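Local coordinates for protein 2-C-methyl-D-erythritol 2,4-cyclodiphosphate synthase (Thermus thermophilus, PDB 1IV3) that catalyses the conversion of 4-diphosphocytidyl-2-C-methyl-D-erythritol 2-phosphate to 2-C-methyl-D-erythritol 2,4-cyclodiphosphate with release of CMP, in the non-mevalonate pathway of isoprenoid synthesis, at residues A[18-23]-A[98-103]. The protein carries 3 engineered substitutions. Sequence-based numbering, arbitrary orientation.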
loop_
_atom_site.group_PDB
_atom_site.type_symbol
_atom_site.label_atom_id
_atom_site.label_comp_id
_atom_site.label_asym_id
_atom_site.label_seq_id
_atom_site.Cartn_x
_atom_site.Cartn_y
_atom_site.Cartn_z
ATOM N N LEU A 18 18.131 16.039 1.261
ATOM C CA LEU A 18 17.132 14.991 1.431
ATOM C C LEU A 18 16.522 15.080 2.826
ATOM O O LEU A 18 17.264 15.022 3.810
ATOM C CB LEU A 18 17.750 13.602 1.239
ATOM C CG LEU A 18 16.781 12.452 1.522
ATOM C CD1 LEU A 18 15.632 12.443 0.532
ATOM C CD2 LEU A 18 17.515 11.115 1.500
ATOM N N TYR A 19 15.207 15.223 2.899
ATOM C CA TYR A 19 14.513 15.240 4.176
ATOM C C TYR A 19 13.603 14.033 4.319
ATOM O O TYR A 19 12.821 13.767 3.394
ATOM C CB TYR A 19 13.636 16.504 4.306
ATOM C CG TYR A 19 14.525 17.726 4.343
ATOM C CD1 TYR A 19 15.164 17.993 5.551
ATOM C CD2 TYR A 19 14.706 18.546 3.247
ATOM C CE1 TYR A 19 15.990 19.092 5.659
ATOM C CE2 TYR A 19 15.544 19.665 3.344
ATOM C CZ TYR A 19 16.169 19.903 4.558
ATOM O OH TYR A 19 17.003 20.991 4.720
ATOM N N LEU A 20 13.686 13.337 5.458
ATOM C CA LEU A 20 12.824 12.165 5.651
ATOM C C LEU A 20 12.475 12.064 7.126
ATOM O O LEU A 20 13.348 12.182 7.986
ATOM C CB LEU A 20 13.451 10.860 5.163
ATOM C CG LEU A 20 13.453 10.639 3.648
ATOM C CD1 LEU A 20 14.335 9.454 3.260
ATOM C CD2 LEU A 20 12.054 10.419 3.096
ATOM N N CYS A 21 11.184 11.882 7.388
ATOM C CA CYS A 21 10.763 11.766 8.776
ATOM C C CYS A 21 11.108 12.995 9.606
ATOM O O CYS A 21 11.244 12.899 10.826
ATOM C CB CYS A 21 11.422 10.536 9.431
ATOM S SG CYS A 21 10.884 8.967 8.695
ATOM N N GLY A 22 11.241 14.140 8.957
ATOM C CA GLY A 22 11.471 15.409 9.622
ATOM C C GLY A 22 12.945 15.717 9.745
ATOM O O GLY A 22 13.265 16.812 10.219
ATOM N N LEU A 23 13.826 14.805 9.335
ATOM C CA LEU A 23 15.258 15.058 9.456
ATOM C C LEU A 23 15.988 15.275 8.137
ATOM O O LEU A 23 15.625 14.714 7.089
ATOM C CB LEU A 23 15.925 13.834 10.085
ATOM C CG LEU A 23 15.321 13.296 11.375
ATOM C CD1 LEU A 23 16.161 12.115 11.858
ATOM C CD2 LEU A 23 15.213 14.401 12.421
ATOM N N LEU A 98 9.464 3.191 3.438
ATOM C CA LEU A 98 10.185 4.108 2.585
ATOM C C LEU A 98 11.004 3.312 1.562
ATOM O O LEU A 98 11.738 2.405 1.961
ATOM C CB LEU A 98 11.134 4.988 3.374
ATOM C CG LEU A 98 10.497 5.688 4.567
ATOM C CD1 LEU A 98 11.517 6.662 5.161
ATOM C CD2 LEU A 98 9.215 6.402 4.175
ATOM N N THR A 99 10.831 3.720 0.307
ATOM C CA THR A 99 11.509 3.049 -0.796
ATOM C C THR A 99 12.350 4.039 -1.576
ATOM O O THR A 99 11.856 5.076 -2.033
ATOM C CB THR A 99 10.477 2.391 -1.732
ATOM O OG1 THR A 99 9.665 1.481 -0.978
ATOM C CG2 THR A 99 11.173 1.591 -2.809
ATOM N N LEU A 100 13.630 3.734 -1.708
ATOM C CA LEU A 100 14.550 4.548 -2.510
ATOM C C LEU A 100 15.854 3.773 -2.699
ATOM O O LEU A 100 16.243 2.980 -1.831
ATOM C CB LEU A 100 14.791 5.912 -1.875
ATOM C CG LEU A 100 15.706 6.010 -0.655
ATOM C CD1 LEU A 100 15.837 7.457 -0.177
ATOM C CD2 LEU A 100 15.205 5.140 0.479
ATOM N N ASP A 101 16.505 3.969 -3.842
ATOM C CA ASP A 101 17.700 3.172 -4.135
ATOM C C ASP A 101 18.936 3.728 -3.452
ATOM O O ASP A 101 19.884 2.982 -3.187
ATOM C CB ASP A 101 17.880 3.067 -5.659
ATOM C CG ASP A 101 16.727 2.319 -6.299
ATOM O OD1 ASP A 101 15.668 2.134 -5.664
ATOM O OD2 ASP A 101 16.861 1.868 -7.459
ATOM N N ARG A 102 18.967 5.017 -3.132
ATOM C CA ARG A 102 20.085 5.592 -2.383
ATOM C C ARG A 102 19.577 6.868 -1.732
ATOM O O ARG A 102 18.627 7.412 -2.325
ATOM C CB ARG A 102 21.268 5.863 -3.303
ATOM C CG ARG A 102 20.868 6.537 -4.599
ATOM C CD ARG A 102 22.045 6.836 -5.527
ATOM N NE ARG A 102 21.605 7.781 -6.558
ATOM C CZ ARG A 102 22.332 8.730 -7.121
ATOM N NH1 ARG A 102 23.598 8.898 -6.762
ATOM N NH2 ARG A 102 21.793 9.515 -8.049
ATOM N N PRO A 103 20.116 7.311 -0.614
ATOM C CA PRO A 103 21.195 6.688 0.145
ATOM C C PRO A 103 20.677 5.557 1.031
ATOM O O PRO A 103 19.463 5.407 1.188
ATOM C CB PRO A 103 21.679 7.823 1.059
ATOM C CG PRO A 103 20.416 8.570 1.351
ATOM C CD PRO A 103 19.639 8.547 0.069
#
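Leu18 sets its CD2 methyl against the CG-CD side of the Pro103 ring, 3.6 Å from Pro103 CD and 3.9 Å from Pro103 CG. Its CG, anti to the backbone N (chi1 175°), lies beside the carbonyl carbon, and from there CD2 meets the proline. Pro103 follows a cis peptide bond and offers a compact, rigid apolar surface, while Ser27 touches both partners.

Deeper in, Leu20 divides its two methyls: CD1 is 4.2 Å from Leu100 CD1, and CD2 is 4.3 Å from Leu98 CD1. A branched end suits this place because it can serve two neighbours at once. Leu98 CD1 also lies 4.3 Å from Cys21 SG, a small, weakly polar group that fits beside Leu112 and Leu116 of helix 109-120.

Cys21 and Gly22 form the corner of a type I' turn joining strands 18-20 and 23-25; Gly22, at phi 92°, suits a residue without a side chain. The hairpin packs on the end of strand 91-99 and the following loop, whose residues Leu100 to Pro103 belong to the substrate-binding site and where Asp101 OD1 is hydrogen-bonded to Ser134 OG. Aliphatic and sulfur contacts alone link the segments, implying cohesion through dispersion and water exclusion, with little directional constraint.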